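PDB 6Q62: dihydropteroate synthase from Xanthomonas albilineans, which probably condenses para-aminobenzoate with 6-hydroxymethyl-7,8-dihydropterin diphosphate to give 7,8-dihydropteroate, a precursor of folate. Local coordinates for residues 100-104 and 105-109; 167-170 and 171-175; 197-200 and 201-205. All coordinates share one frame; numbering follows the deposited sequence.

Interaction 1: residues 100-104 and 105-109; sequences VDTFK and PEVMR
T102 and V107 meet where the chain leaves strand 98-101 and enters helix 105-114. The T102 side chain can be followed outward from CB, which touches V107 CG1 at 3.8 Å. At CB it forks. The OG1 branch lies against V107 CB at 3.4 Å and also accepts a hydrogen bond from K104 N (3.2 Å, 168°), which makes an ST turn. OG1 stands opposite the backbone N of its own residue (chi1 -174°), and this turns it forward to the N-H two residues on. It is also hydrogen-bonded to E79. The CG2 branch meets M108 CG at 3.6 Å.

M108 reaches back along an extended chain, and its CE stops 3.7 Å from F103 C. The first turn of the helix closes on K104 O. M108 N donates to this oxygen at 2.9 Å (161°), while the bond from V107 N to it is weak. K104 is the N-cap residue. Its CB touches V107 CG2 at 3.8 Å, and its NZ leads away to salt bridges with E65 and E79.

The contact forms the turn from strand to helix in the beta-alpha-beta unit 98-101, 105-114, 118-121. D101, on the strand, lines the 6-chloroguanine pocket. V107 packs on helix 76-93, and M108 touches both strand 118-121 and helix 130-137.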
loop_
_atom_site.group_PDB
_atom_site.type_symbol
_atom_site.label_atom_id
_atom_site.label_comp_id
_atom_site.label_asym_id
_atom_site.label_seq_id
_atom_site.Cartn_x
_atom_site.Cartn_y
_atom_site.Cartn_z
ATOM N N VAL A 100 10.684 20.715 13.402
ATOM C CA VAL A 100 11.198 21.725 12.496
ATOM C C VAL A 100 12.297 21.063 11.664
ATOM O O VAL A 100 13.257 20.479 12.222
ATOM C CB VAL A 100 11.660 23.033 13.204
ATOM C CG1 VAL A 100 12.758 22.777 14.258
ATOM C CG2 VAL A 100 12.094 24.093 12.180
ATOM N N ASP A 101 12.151 21.116 10.358
ATOM C CA ASP A 101 13.109 20.517 9.431
ATOM C C ASP A 101 14.111 21.609 9.022
ATOM O O ASP A 101 13.833 22.444 8.140
ATOM C CB ASP A 101 12.325 19.978 8.230
ATOM C CG ASP A 101 13.087 19.342 7.109
ATOM O OD1 ASP A 101 14.320 19.407 7.119
ATOM O OD2 ASP A 101 12.441 18.777 6.207
ATOM N N THR A 102 15.243 21.649 9.730
ATOM C CA THR A 102 16.280 22.659 9.482
ATOM C C THR A 102 17.637 22.094 9.884
ATOM O O THR A 102 17.689 21.207 10.741
ATOM C CB THR A 102 15.977 23.931 10.279
ATOM O OG1 THR A 102 16.926 24.958 9.914
ATOM C CG2 THR A 102 16.004 23.717 11.816
ATOM N N PHE A 103 18.719 22.623 9.298
ATOM C CA PHE A 103 20.067 22.256 9.721
ATOM C C PHE A 103 20.734 23.452 10.416
ATOM O O PHE A 103 21.890 23.340 10.829
ATOM C CB PHE A 103 20.947 21.769 8.547
ATOM C CG PHE A 103 21.059 22.689 7.365
ATOM C CD1 PHE A 103 21.987 23.728 7.352
ATOM C CD2 PHE A 103 20.277 22.485 6.239
ATOM C CE1 PHE A 103 22.080 24.594 6.250
ATOM C CE2 PHE A 103 20.391 23.335 5.126
ATOM C CZ PHE A 103 21.291 24.379 5.144
ATOM N N LYS A 104 20.019 24.591 10.536
ATOM C CA LYS A 104 20.611 25.816 11.095
ATOM C C LYS A 104 20.315 25.991 12.559
ATOM O O LYS A 104 19.137 26.066 12.925
ATOM C CB LYS A 104 20.142 27.037 10.288
ATOM C CG LYS A 104 20.530 26.968 8.815
ATOM C CD LYS A 104 20.115 28.263 8.101
ATOM C CE LYS A 104 20.399 28.259 6.617
ATOM N NZ LYS A 104 19.282 27.625 5.884
ATOM N N PRO A 105 21.359 26.109 13.421
ATOM C CA PRO A 105 21.106 26.258 14.861
ATOM C C PRO A 105 20.244 27.429 15.238
ATOM O O PRO A 105 19.482 27.313 16.183
ATOM C CB PRO A 105 22.496 26.375 15.488
ATOM C CG PRO A 105 23.432 26.602 14.344
ATOM C CD PRO A 105 22.799 26.020 13.132
ATOM N N GLU A 106 20.349 28.560 14.516
ATOM C CA GLU A 106 19.544 29.745 14.832
ATOM C C GLU A 106 18.085 29.416 14.593
ATOM O O GLU A 106 17.234 29.864 15.355
ATOM C CB GLU A 106 19.943 30.946 13.922
ATOM C CG GLU A 106 21.419 31.321 13.936
ATOM C CD GLU A 106 22.354 30.648 12.939
ATOM O OE1 GLU A 106 22.073 29.512 12.487
ATOM O OE2 GLU A 106 23.398 31.262 12.629
ATOM N N VAL A 107 17.773 28.613 13.540
ATOM C CA VAL A 107 16.381 28.237 13.240
ATOM C C VAL A 107 15.925 27.224 14.277
ATOM O O VAL A 107 14.795 27.317 14.752
ATOM C CB VAL A 107 16.217 27.699 11.796
ATOM C CG1 VAL A 107 14.745 27.355 11.503
ATOM C CG2 VAL A 107 16.731 28.732 10.776
ATOM N N MET A 108 16.803 26.291 14.672
ATOM C CA MET A 108 16.447 25.314 15.708
ATOM C C MET A 108 16.022 26.016 16.996
ATOM O O MET A 108 14.973 25.701 17.549
ATOM C CB MET A 108 17.630 24.377 16.010
ATOM C CG MET A 108 18.079 23.579 14.815
ATOM S SD MET A 108 19.474 22.529 15.303
ATOM C CE MET A 108 19.978 21.927 13.730
ATOM N N ARG A 109 16.844 26.988 17.471
ATOM C CA ARG A 109 16.521 27.711 18.706
ATOM C C ARG A 109 15.248 28.517 18.593
ATOM O O ARG A 109 14.402 28.466 19.489
ATOM C CB ARG A 109 17.693 28.616 19.107
ATOM C CG ARG A 109 18.949 27.832 19.474
ATOM C CD ARG A 109 20.009 28.793 19.975
ATOM N NE ARG A 109 21.241 28.105 20.357
ATOM C CZ ARG A 109 21.491 27.639 21.573
ATOM N NH1 ARG A 109 20.562 27.707 22.529
ATOM N NH2 ARG A 109 22.644 27.064 21.836
#

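Interaction 2: residues 167-170 and 171-175; sequences HRFL and VERIF
L170 O accepts the shortest hydrogen bond of this contact, from I174 N at 2.9 Å. I174 CG1 also rests on this oxygen, at 3.2 Å. Three more bonds of the same i to i+4 kind run from V171, E172 and R173 to H167, R168 and F169.

Among the side chains, F169 and R173 form the main pair. R173 CG sits over one face of the F169 ring, 3.8 Å from the centroid and 22° off the ring normal: a CH-pi contact. The R173 chain bends about CB-CG and again about CG-CD (chi2 -51°, chi3 -56°), and CD too stays near the ring, 4.0 Å from CZ. The guanidinium then turns off to A124 O, to which NE donates. H145 meets the F169 ring edge-to-face.

R168 and E172 run alongside each other. E172 OE2 rests on R168 CG at 3.6 Å and lies near the guanidinium plane at its edge, but R168 NE is 4.3 Å from OE2, too far for a salt bridge. V171 CG2 approaches the H167 ring obliquely.

The attraction between R168 and E172 is therefore probably modest. The CH-pi contact uses the methylene part of R173, while its NE bonds to A124 O.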
loop_
_atom_site.group_PDB
_atom_site.type_symbol
_atom_site.label_atom_id
_atom_site.label_comp_id
_atom_site.label_asym_id
_atom_site.label_seq_id
_atom_site.Cartn_x
_atom_site.Cartn_y
_atom_site.Cartn_z
ATOM N N HIS A 167 25.177 2.927 7.925
ATOM C CA HIS A 167 25.217 2.440 9.315
ATOM C C HIS A 167 26.386 3.094 10.068
ATOM O O HIS A 167 26.201 3.585 11.167
ATOM C CB HIS A 167 25.380 0.894 9.332
ATOM C CG HIS A 167 25.352 0.254 10.688
ATOM N ND1 HIS A 167 26.487 0.185 11.475
ATOM C CD2 HIS A 167 24.359 -0.426 11.304
ATOM C CE1 HIS A 167 26.139 -0.485 12.562
ATOM N NE2 HIS A 167 24.871 -0.879 12.503
ATOM N N ARG A 168 27.582 3.089 9.462
ATOM C CA ARG A 168 28.799 3.633 10.072
ATOM C C ARG A 168 28.612 5.126 10.362
ATOM O O ARG A 168 28.910 5.560 11.469
ATOM C CB ARG A 168 29.999 3.411 9.122
ATOM C CG ARG A 168 31.344 3.887 9.688
ATOM C CD ARG A 168 32.495 3.470 8.785
ATOM N NE ARG A 168 32.679 4.374 7.645
ATOM C CZ ARG A 168 32.874 3.982 6.386
ATOM N NH1 ARG A 168 32.886 2.690 6.078
ATOM N NH2 ARG A 168 33.035 4.881 5.423
ATOM N N PHE A 169 28.071 5.893 9.377
ATOM C CA PHE A 169 27.812 7.320 9.563
ATOM C C PHE A 169 26.857 7.568 10.744
ATOM O O PHE A 169 27.102 8.453 11.555
ATOM C CB PHE A 169 27.270 7.944 8.279
ATOM C CG PHE A 169 26.876 9.399 8.412
ATOM C CD1 PHE A 169 27.805 10.410 8.195
ATOM C CD2 PHE A 169 25.571 9.760 8.749
ATOM C CE1 PHE A 169 27.431 11.767 8.285
ATOM C CE2 PHE A 169 25.195 11.107 8.820
ATOM C CZ PHE A 169 26.132 12.104 8.597
ATOM N N LEU A 170 25.751 6.808 10.820
ATOM C CA LEU A 170 24.761 6.997 11.902
ATOM C C LEU A 170 25.300 6.640 13.273
ATOM O O LEU A 170 24.974 7.337 14.232
ATOM C CB LEU A 170 23.454 6.264 11.576
ATOM C CG LEU A 170 22.767 6.862 10.322
ATOM C CD1 LEU A 170 21.619 5.983 9.855
ATOM C CD2 LEU A 170 22.309 8.316 10.565
ATOM N N VAL A 171 26.166 5.599 13.380
ATOM C CA VAL A 171 26.821 5.250 14.647
ATOM C C VAL A 171 27.680 6.478 15.085
ATOM O O VAL A 171 27.575 6.934 16.221
ATOM C CB VAL A 171 27.682 3.969 14.473
ATOM C CG1 VAL A 171 28.695 3.804 15.603
ATOM C CG2 VAL A 171 26.798 2.733 14.376
ATOM N N GLU A 172 28.485 7.024 14.151
ATOM C CA GLU A 172 29.330 8.223 14.382
ATOM C C GLU A 172 28.515 9.433 14.854
ATOM O O GLU A 172 28.916 10.106 15.795
ATOM C CB GLU A 172 30.083 8.599 13.111
ATOM C CG GLU A 172 31.220 7.643 12.806
ATOM C CD GLU A 172 31.811 7.704 11.412
ATOM O OE1 GLU A 172 31.358 8.533 10.589
ATOM O OE2 GLU A 172 32.728 6.896 11.139
ATOM N N ARG A 173 27.346 9.679 14.236
ATOM C CA ARG A 173 26.527 10.828 14.631
ATOM C C ARG A 173 25.818 10.607 15.961
ATOM O O ARG A 173 25.693 11.560 16.728
ATOM C CB ARG A 173 25.542 11.239 13.522
ATOM C CG ARG A 173 26.206 11.589 12.191
ATOM C CD ARG A 173 27.361 12.602 12.329
ATOM N NE ARG A 173 26.932 13.845 13.000
ATOM C CZ ARG A 173 27.765 14.667 13.633
ATOM N NH1 ARG A 173 27.309 15.778 14.197
ATOM N NH2 ARG A 173 29.061 14.387 13.698
ATOM N N ILE A 174 25.387 9.360 16.259
ATOM C CA ILE A 174 24.776 9.056 17.571
ATOM C C ILE A 174 25.850 9.362 18.646
ATOM O O ILE A 174 25.546 9.984 19.655
ATOM C CB ILE A 174 24.315 7.551 17.671
ATOM C CG1 ILE A 174 23.054 7.308 16.772
ATOM C CG2 ILE A 174 23.990 7.151 19.149
ATOM C CD1 ILE A 174 22.806 5.802 16.469
ATOM N N PHE A 175 27.078 8.886 18.425
ATOM C CA PHE A 175 28.210 9.067 19.342
ATOM C C PHE A 175 28.512 10.559 19.539
ATOM O O PHE A 175 28.604 10.991 20.687
ATOM C CB PHE A 175 29.419 8.261 18.836
ATOM C CG PHE A 175 30.661 8.351 19.685
ATOM C CD1 PHE A 175 30.792 7.585 20.838
ATOM C CD2 PHE A 175 31.679 9.235 19.358
ATOM C CE1 PHE A 175 31.933 7.693 21.640
ATOM C CE2 PHE A 175 32.829 9.328 20.148
ATOM C CZ PHE A 175 32.957 8.538 21.271
#

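Interaction 3: residues 197-200 and 201-205; sequences KSTA and DNVQL
S198 and D201 hold each other across the first turn of helix 199-207. D201 N donates to S198 OG at 3.1 Å. In return S198 N donates to D201 OD2 at 3.0 Å (167°), meeting the carboxylate on its anti side and 34° out of its plane. S198 OG sits between its own backbone N and carbonyl carbon (chi1 63°), and from there it faces D201 N. S198 O takes the next bond, from N202 N at 2.9 Å.

The tight part lies around K197. Its side chain crosses D201, N202 and L205 at about a right angle. CB packs on N202 OD1 at 3.6 Å and on D201 CB at 3.8 Å. Further out, CD touches L205 CD1 at 3.6 Å. The ammonium end is held by G192 O and H145 ND1, among others. The N202 amide is held at both ends, by G194 N at OD1 and by S228 OG at ND2. V166 of helix 162-179 packs against both K197 and L205.

The solvent side is looser. A200 is exposed there. One water donates to A200 O at 2.9 Å and accepts from Q204 NE2, which bridges the two residues. Q204 also touches V281 of the second subunit, as does V203. V203 N bonds to T199 O, but the two side chains come no closer than CG2 to CG2, 4.3 Å. Helix 227-233 packs on both.

The paired S198 and D201 bonds are a capping box. It starts the helix that follows strand 187-190 in this TIM-barrel family, close after F195 of the 6-chloroguanine pocket.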
loop_
_atom_site.group_PDB
_atom_site.type_symbol
_atom_site.label_atom_id
_atom_site.label_comp_id
_atom_site.label_asym_id
_atom_site.label_seq_id
_atom_site.Cartn_x
_atom_site.Cartn_y
_atom_site.Cartn_z
ATOM N N LYS A 197 21.848 9.104 -3.324
ATOM C CA LYS A 197 21.642 7.663 -3.442
ATOM C C LYS A 197 20.884 7.333 -4.705
ATOM O O LYS A 197 19.913 8.005 -5.032
ATOM C CB LYS A 197 20.879 7.117 -2.227
ATOM C CG LYS A 197 21.705 7.100 -0.946
ATOM C CD LYS A 197 20.813 7.117 0.262
ATOM C CE LYS A 197 21.603 7.354 1.529
ATOM N NZ LYS A 197 21.495 8.768 1.951
ATOM N N SER A 198 21.332 6.304 -5.428
ATOM C CA SER A 198 20.642 5.857 -6.645
ATOM C C SER A 198 19.397 5.074 -6.232
ATOM O O SER A 198 19.269 4.732 -5.057
ATOM C CB SER A 198 21.557 4.932 -7.444
ATOM O OG SER A 198 21.853 3.754 -6.707
ATOM N N THR A 199 18.521 4.712 -7.192
ATOM C CA THR A 199 17.358 3.859 -6.890
ATOM C C THR A 199 17.844 2.538 -6.276
ATOM O O THR A 199 17.315 2.131 -5.244
ATOM C CB THR A 199 16.469 3.666 -8.135
ATOM O OG1 THR A 199 16.035 4.949 -8.562
ATOM C CG2 THR A 199 15.244 2.791 -7.874
ATOM N N ALA A 200 18.896 1.906 -6.865
ATOM C CA ALA A 200 19.457 0.654 -6.354
ATOM C C ALA A 200 19.910 0.812 -4.895
ATOM O O ALA A 200 19.673 -0.093 -4.088
ATOM C CB ALA A 200 20.631 0.189 -7.234
ATOM N N ASP A 201 20.575 1.950 -4.556
ATOM C CA ASP A 201 21.024 2.216 -3.175
ATOM C C ASP A 201 19.826 2.344 -2.256
ATOM O O ASP A 201 19.873 1.862 -1.131
ATOM C CB ASP A 201 21.812 3.527 -3.080
ATOM C CG ASP A 201 23.139 3.565 -3.805
ATOM O OD1 ASP A 201 23.800 2.502 -3.893
ATOM O OD2 ASP A 201 23.539 4.671 -4.248
ATOM N N ASN A 202 18.781 3.043 -2.701
ATOM C CA ASN A 202 17.574 3.232 -1.872
ATOM C C ASN A 202 16.869 1.894 -1.603
ATOM O O ASN A 202 16.427 1.632 -0.480
ATOM C CB ASN A 202 16.636 4.207 -2.549
ATOM C CG ASN A 202 17.126 5.626 -2.425
ATOM O OD1 ASN A 202 17.598 6.042 -1.377
ATOM N ND2 ASN A 202 17.064 6.385 -3.491
ATOM N N VAL A 203 16.801 1.027 -2.630
ATOM C CA VAL A 203 16.184 -0.295 -2.504
ATOM C C VAL A 203 17.006 -1.162 -1.538
ATOM O O VAL A 203 16.432 -1.825 -0.670
ATOM C CB VAL A 203 15.998 -0.954 -3.894
ATOM C CG1 VAL A 203 15.546 -2.411 -3.766
ATOM C CG2 VAL A 203 15.008 -0.162 -4.740
ATOM N N GLN A 204 18.355 -1.104 -1.645
ATOM C CA GLN A 204 19.252 -1.829 -0.736
ATOM C C GLN A 204 19.028 -1.395 0.709
ATOM O O GLN A 204 18.920 -2.240 1.597
ATOM C CB GLN A 204 20.726 -1.599 -1.102
ATOM C CG GLN A 204 21.218 -2.356 -2.342
ATOM C CD GLN A 204 21.314 -3.852 -2.145
ATOM O OE1 GLN A 204 21.703 -4.358 -1.082
ATOM N NE2 GLN A 204 20.964 -4.588 -3.182
ATOM N N LEU A 205 18.965 -0.081 0.953
ATOM C CA LEU A 205 18.771 0.436 2.310
ATOM C C LEU A 205 17.439 0.056 2.893
ATOM O O LEU A 205 17.351 -0.175 4.105
ATOM C CB LEU A 205 18.925 1.967 2.342
ATOM C CG LEU A 205 20.362 2.494 2.210
ATOM C CD1 LEU A 205 20.346 3.938 1.809
ATOM C CD2 LEU A 205 21.149 2.302 3.521
HETATM O O HOH W 1 19.344 -2.732 -5.146
#

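How the interactions relate
From the N terminus the three contacts come in series, and none nests in or crosses another. Each is local. Interaction 1 closes the short turn after strand 98-101 and starts helix 105-114. Interaction 2 lies wholly within helix 162-179, which follows strand 141-144. Interaction 3 closes the first turn of helix 199-207, after strand 187-190. All three belong to the pterin-binding barrel. Interactions 2 and 3 are nearest each other, about 6 Å between closest atoms, while 1 and 3 stay about 14 Å apart. H145 links the later two: it meets F169 in interaction 2 and K197 in interaction 3.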